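Local coordinates for DNA repair protein rad60 (Schizosaccharomyces pombe, PDB 3GOE) that is required for repair of DNA double-strand breaks by recombination between sister chromatids and carries a C-terminal SUMO-like domain, at residues I10-R15 against T69-E74; L53-E58 against D75-V80. All coordinates share one frame; numbering follows the deposited sequence. Where two conformers were deposited one is given.

Contact 1 (I10-R15 against T69-E74); sequences ITLLLR and TELEDE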
loop_
_atom_site.group_PDB
_atom_site.type_symbol
_atom_site.label_atom_id
_atom_site.label_comp_id
_atom_site.label_asym_id
_atom_site.label_seq_id
_atom_site.Cartn_x
_atom_site.Cartn_y
_atom_site.Cartn_z
ATOM N N ILE A 10 6.798 -2.679 6.705
ATOM C CA ILE A 10 7.141 -3.547 5.565
ATOM C C ILE A 10 7.422 -2.634 4.360
ATOM O O ILE A 10 6.881 -1.536 4.234
ATOM C CB ILE A 10 6.059 -4.586 5.240
ATOM C CG1 ILE A 10 4.716 -3.991 4.823
ATOM C CG2 ILE A 10 5.926 -5.600 6.427
ATOM C CD1 ILE A 10 3.708 -5.034 4.393
ATOM N N THR A 11 8.274 -3.130 3.464
ATOM C CA THR A 11 8.546 -2.454 2.209
ATOM C C THR A 11 7.609 -3.019 1.136
ATOM O O THR A 11 7.535 -4.243 1.007
ATOM C CB THR A 11 10.023 -2.575 1.811
ATOM O OG1 THR A 11 10.820 -2.074 2.868
ATOM C CG2 THR A 11 10.325 -1.779 0.537
ATOM N N LEU A 12 6.974 -2.163 0.370
ATOM C CA LEU A 12 6.091 -2.542 -0.725
ATOM C C LEU A 12 6.486 -1.793 -1.971
ATOM O O LEU A 12 6.809 -0.610 -1.922
ATOM C CB LEU A 12 4.623 -2.253 -0.393
ATOM C CG LEU A 12 4.025 -3.035 0.741
ATOM C CD1 LEU A 12 2.630 -2.448 1.103
ATOM C CD2 LEU A 12 3.938 -4.544 0.496
ATOM N N LEU A 13 6.390 -2.467 -3.119
ATOM C CA LEU A 13 6.528 -1.839 -4.407
ATOM C C LEU A 13 5.143 -1.569 -4.971
ATOM O O LEU A 13 4.354 -2.489 -5.161
ATOM C CB LEU A 13 7.316 -2.716 -5.348
ATOM C CG LEU A 13 7.406 -2.251 -6.794
ATOM C CD1 LEU A 13 8.071 -0.920 -6.915
ATOM C CD2 LEU A 13 8.127 -3.322 -7.588
ATOM N N LEU A 14 4.848 -0.300 -5.209
ATOM C CA LEU A 14 3.576 0.137 -5.829
ATOM C C LEU A 14 3.868 0.498 -7.288
ATOM O O LEU A 14 4.545 1.470 -7.571
ATOM C CB LEU A 14 2.963 1.304 -5.085
ATOM C CG LEU A 14 2.074 0.938 -3.900
ATOM C CD1 LEU A 14 2.805 0.092 -2.878
ATOM C CD2 LEU A 14 1.418 2.132 -3.283
ATOM N N ARG A 15 3.366 -0.307 -8.190
ATOM C CA ARG A 15 3.495 -0.129 -9.619
ATOM C C ARG A 15 2.237 0.577 -10.141
ATOM O O ARG A 15 1.136 0.243 -9.725
ATOM C CB ARG A 15 3.631 -1.463 -10.360
ATOM C CG ARG A 15 4.742 -2.411 -10.006
ATOM C CD ARG A 15 4.707 -3.740 -10.789
ATOM N NE ARG A 15 5.819 -4.640 -10.520
ATOM C CZ ARG A 15 6.976 -4.644 -11.152
ATOM N NH1 ARG A 15 7.918 -5.516 -10.841
ATOM N NH2 ARG A 15 7.239 -3.743 -12.150
ATOM N N THR A 69 -4.356 -7.844 5.836
ATOM C CA THR A 69 -4.275 -8.367 4.501
ATOM C C THR A 69 -3.210 -9.455 4.448
ATOM O O THR A 69 -2.523 -9.700 5.430
ATOM C CB THR A 69 -3.933 -7.292 3.477
ATOM O OG1 THR A 69 -2.560 -6.959 3.573
ATOM C CG2 THR A 69 -4.765 -6.012 3.647
ATOM N N GLU A 70 -3.045 -10.041 3.263
ATOM C CA GLU A 70 -1.957 -11.008 3.098
ATOM C C GLU A 70 -0.632 -10.410 2.645
ATOM O O GLU A 70 0.346 -11.122 2.337
ATOM C CB GLU A 70 -2.399 -12.118 2.116
ATOM C CG GLU A 70 -3.600 -12.867 2.743
ATOM C CD GLU A 70 -3.928 -14.110 1.959
ATOM O OE1 GLU A 70 -3.386 -14.251 0.837
ATOM O OE2 GLU A 70 -4.732 -14.917 2.500
ATOM N N LEU A 71 -0.548 -9.086 2.587
ATOM C CA LEU A 71 0.701 -8.436 2.199
ATOM C C LEU A 71 1.837 -8.784 3.144
ATOM O O LEU A 71 1.661 -8.852 4.360
ATOM C CB LEU A 71 0.473 -6.900 2.168
ATOM C CG LEU A 71 -0.430 -6.366 1.059
ATOM C CD1 LEU A 71 -0.748 -4.908 1.327
ATOM C CD2 LEU A 71 0.180 -6.602 -0.278
ATOM N N GLU A 72 3.003 -8.971 2.550
ATOM C CA GLU A 72 4.200 -9.221 3.303
ATOM C C GLU A 72 5.334 -8.317 2.775
ATOM O O GLU A 72 5.238 -7.705 1.706
ATOM C CB GLU A 72 4.648 -10.685 3.176
ATOM C CG GLU A 72 3.603 -11.663 3.726
ATOM C CD GLU A 72 3.795 -13.073 3.199
ATOM O OE1 GLU A 72 4.856 -13.378 2.590
ATOM O OE2 GLU A 72 2.917 -13.946 3.367
ATOM N N ASP A 73 6.394 -8.257 3.536
ATOM C CA ASP A 73 7.516 -7.486 3.142
ATOM C C ASP A 73 8.034 -7.856 1.747
ATOM O O ASP A 73 8.168 -9.037 1.414
ATOM C CB ASP A 73 8.614 -7.716 4.199
ATOM C CG ASP A 73 9.813 -6.812 3.986
ATOM O OD1 ASP A 73 10.942 -7.315 3.859
ATOM O OD2 ASP A 73 9.638 -5.583 3.948
ATOM N N GLU A 74 8.302 -6.848 0.929
ATOM C CA GLU A 74 8.794 -6.928 -0.432
ATOM C C GLU A 74 7.722 -7.371 -1.428
ATOM O O GLU A 74 8.052 -7.635 -2.580
ATOM C CB GLU A 74 10.104 -7.744 -0.544
ATOM C CG GLU A 74 11.235 -7.087 0.228
ATOM C CD GLU A 74 11.948 -5.863 -0.244
ATOM O OE1 GLU A 74 11.623 -5.296 -1.320
ATOM O OE2 GLU A 74 12.912 -5.374 0.447
HETATM O O HOH W 1 12.264 -4.485 3.228
#
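The backbone of T11, on strand 9-16, is met by D73 and E74 in the irregular segment 69-74; by CA position I10 lies opposite D73 and L12 opposite E74. The N-H of T11 gives a nearly straight hydrogen bond, 177°, to the carboxylate oxygen OD2 of D73, 2.8 Å from T11 N. D73 reaches it because its CG stands anti to the backbone N (chi1 -173°), which swings the carboxylate alongside the T11 side chain. In return E74 N donates to T11 O at 2.7 Å. Both polar backbone atoms of T11 are therefore held by the loop. A water joins the outer ends. The water O lies 2.8 Å from T11 OG1 and is within hydrogen-bonding distance of D73 OD2 and E74 OE2. The other oxygen of E74, OE1, forms a salt bridge with R23, so this carboxylate also reaches strand 22-27.

The apolar side lies on the other flank. The side chains of I10 and D73 run antiparallel past one another, with I10 CG2 4.1 Å from D73 CB. CD1 of I10 lies over the backbone of E72 and 4.3 Å from L71 CB. L12 crosses L71 at about a right angle. L12 CD1 is 4.2 Å from L71 CD1, while L12 CD2 comes 3.6 Å from the carbonyl O of E72. Before L71 the chain makes an ST turn, in which T69 OG1 accepts from L71 N.

The contact fixes the loop that leads into strand 76-80 against the first strand of the ubiquitin-like fold. I10 and L12 also pair with I26 and L24 of strand 22-27. L12 packs on L35 of helix 32-43, and L71 packs on V77 of strand 76-80.

Contact 2 (L53-E58 against D75-V80); sequences LEFEGE and DQVSVV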
loop_
_atom_site.group_PDB
_atom_site.type_symbol
_atom_site.label_atom_id
_atom_site.label_comp_id
_atom_site.label_asym_id
_atom_site.label_seq_id
_atom_site.Cartn_x
_atom_site.Cartn_y
_atom_site.Cartn_z
ATOM N N LEU A 53 -5.959 -0.284 -4.902
ATOM C CA LEU A 53 -4.799 -1.155 -4.967
ATOM C C LEU A 53 -5.206 -2.579 -5.254
ATOM O O LEU A 53 -6.146 -3.060 -4.648
ATOM C CB LEU A 53 -3.980 -1.157 -3.687
ATOM C CG LEU A 53 -3.421 0.153 -3.219
ATOM C CD1 LEU A 53 -2.579 -0.025 -1.966
ATOM C CD2 LEU A 53 -2.630 0.897 -4.289
ATOM N N GLU A 54 -4.542 -3.196 -6.209
ATOM C CA GLU A 54 -4.763 -4.609 -6.570
ATOM C C GLU A 54 -3.554 -5.437 -6.165
ATOM O O GLU A 54 -2.424 -5.041 -6.451
ATOM C CB GLU A 54 -5.047 -4.744 -8.064
ATOM C CG GLU A 54 -5.290 -6.101 -8.723
ATOM C CD GLU A 54 -5.890 -5.789 -10.092
ATOM O OE1 GLU A 54 -6.985 -5.183 -10.195
ATOM O OE2 GLU A 54 -5.215 -6.181 -11.075
ATOM N N PHE A 55 -3.839 -6.545 -5.530
ATOM C CA PHE A 55 -2.806 -7.465 -5.057
ATOM C C PHE A 55 -3.148 -8.829 -5.578
ATOM O O PHE A 55 -4.217 -9.331 -5.260
ATOM C CB PHE A 55 -2.725 -7.445 -3.551
ATOM C CG PHE A 55 -1.721 -8.403 -2.954
ATOM C CD1 PHE A 55 -0.402 -8.441 -3.366
ATOM C CD2 PHE A 55 -2.112 -9.314 -2.031
ATOM C CE1 PHE A 55 0.558 -9.327 -2.870
ATOM C CE2 PHE A 55 -1.230 -10.156 -1.427
ATOM C CZ PHE A 55 0.094 -10.213 -1.848
ATOM N N GLU A 56 -2.275 -9.396 -6.418
ATOM C CA GLU A 56 -2.531 -10.703 -7.002
ATOM C C GLU A 56 -3.886 -10.759 -7.644
ATOM O O GLU A 56 -4.651 -11.728 -7.592
ATOM C CB GLU A 56 -2.345 -11.762 -5.885
ATOM C CG GLU A 56 -0.873 -11.716 -5.470
ATOM C CD GLU A 56 -0.546 -12.487 -4.209
ATOM O OE1 GLU A 56 -1.214 -12.383 -3.146
ATOM O OE2 GLU A 56 0.476 -13.210 -4.354
ATOM N N GLY A 57 -4.269 -9.692 -8.345
ATOM C CA GLY A 57 -5.524 -9.926 -9.076
ATOM C C GLY A 57 -6.726 -9.599 -8.223
ATOM O O GLY A 57 -7.852 -9.764 -8.686
ATOM N N GLU A 58 -6.580 -9.128 -6.992
ATOM C CA GLU A 58 -7.679 -8.864 -6.102
ATOM C C GLU A 58 -7.696 -7.457 -5.531
ATOM O O GLU A 58 -6.610 -6.980 -5.211
ATOM C CB GLU A 58 -7.611 -9.899 -4.943
ATOM C CG GLU A 58 -6.778 -11.133 -5.282
ATOM C CD GLU A 58 -6.892 -12.342 -4.380
ATOM O OE1 GLU A 58 -6.975 -12.182 -3.132
ATOM O OE2 GLU A 58 -6.894 -13.476 -4.928
ATOM N N ASP A 75 6.434 -7.420 -1.057
ATOM C CA ASP A 75 5.392 -7.649 -1.973
ATOM C C ASP A 75 5.178 -6.439 -2.904
ATOM O O ASP A 75 5.662 -5.337 -2.621
ATOM C CB ASP A 75 4.080 -8.037 -1.310
ATOM C CG ASP A 75 4.008 -9.492 -0.951
ATOM O OD1 ASP A 75 4.716 -10.343 -1.532
ATOM O OD2 ASP A 75 3.177 -9.855 -0.053
ATOM N N GLN A 76 4.478 -6.728 -4.001
ATOM C CA GLN A 76 4.188 -5.712 -4.972
ATOM C C GLN A 76 2.681 -5.638 -5.203
ATOM O O GLN A 76 2.013 -6.643 -5.132
ATOM C CB GLN A 76 4.930 -5.905 -6.282
ATOM C CG GLN A 76 4.712 -7.220 -6.925
ATOM C CD GLN A 76 5.846 -7.443 -7.935
ATOM O OE1 GLN A 76 6.141 -6.586 -8.750
ATOM N NE2 GLN A 76 6.466 -8.646 -7.924
ATOM N N VAL A 77 2.221 -4.415 -5.418
ATOM C CA VAL A 77 0.817 -4.142 -5.688
ATOM C C VAL A 77 0.728 -3.191 -6.886
ATOM O O VAL A 77 1.654 -2.482 -7.239
ATOM C CB VAL A 77 0.062 -3.538 -4.497
ATOM C CG1 VAL A 77 0.094 -4.466 -3.291
ATOM C CG2 VAL A 77 0.701 -2.215 -4.234
ATOM N N SER A 78 -0.449 -3.197 -7.515
ATOM C CA SER A 78 -0.764 -2.305 -8.607
ATOM C C SER A 78 -1.690 -1.173 -8.147
ATOM O O SER A 78 -2.697 -1.441 -7.512
ATOM C CB SER A 78 -1.412 -3.047 -9.744
ATOM O OG SER A 78 -0.559 -3.993 -10.333
ATOM N N VAL A 79 -1.346 0.050 -8.475
ATOM C CA VAL A 79 -2.188 1.193 -8.251
ATOM C C VAL A 79 -3.071 1.412 -9.470
ATOM O O VAL A 79 -2.510 1.585 -10.578
ATOM C CB VAL A 79 -1.332 2.450 -8.007
ATOM C CG1 VAL A 79 -2.252 3.631 -7.719
ATOM C CG2 VAL A 79 -0.314 2.205 -6.930
ATOM N N VAL A 80 -4.367 1.458 -9.280
ATOM C CA VAL A 80 -5.337 1.665 -10.382
ATOM C C VAL A 80 -6.014 2.983 -10.129
ATOM O O VAL A 80 -6.699 3.153 -9.132
ATOM C CB VAL A 80 -6.300 0.509 -10.468
ATOM C CG1 VAL A 80 -7.313 0.779 -11.587
ATOM C CG2 VAL A 80 -5.574 -0.804 -10.658
HETATM O O HOH W 2 0.368 -8.031 -6.872
#
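E54 and S78 form an antiparallel hydrogen-bonded pair. E54 N donates to S78 O and S78 N to E54 O, each at 2.9 Å. Beside it L53 and V79 make a non-hydrogen-bonded pair; their side chains lie side by side, with L53 CD2 3.7 Å from V79 CG2. This face looks onto helix 32-43, where L53 touches L35 and I36 and V79 touches Y39. Strand 76-80 is the central strand of the ubiquitin-like beta-grasp sheet, between strands 9-16 and 52-55.

F55 extends this contact toward D75. F55 CB starts 4.1 Å from V77 CG1. CG lies anti to the backbone N (chi1 178°), which carries the ring along the partner strand. F55 CD1 then meets V77 CG1 and, at the ring edge, Q76 O at 3.5 Å. CE1 is near both Q76 O and D75 OD2. F55 CZ ends 3.6 Å from D75 OD2, and the ring and carboxylate planes are 42° apart. Replacing F55 by an alanine would probably open a gap beside V77 and D75 and leave L60 and L71 without the ring they pack on. D75 OD2 itself accepts a hydrogen bond from E72 N. A type I' turn from F55 to E58 reverses the chain, and a water bridges E56 N and Q76 O.

From the N terminus, strand 9-16 comes first. It waits for the late segment 69-74, so contact 1 closes a long loop that holds strand 22-27, helix 32-43 and the two short strands 52-55 and 58-59. Contact 2 begins inside that loop, at 53-58, and ends beyond it, at 75-80. The two contacts therefore cross along the chain. Segment 75-80 follows directly on 69-74, so one continuous run serves both. In space they meet where strands 9-16 and 76-80 run side by side: L14 CD1 packs on V77 CG2 at 3.4 Å. Contact 1 fastens the lead-in loop to strand 9-16; contact 2 pairs strand 76-80 with strand 52-55.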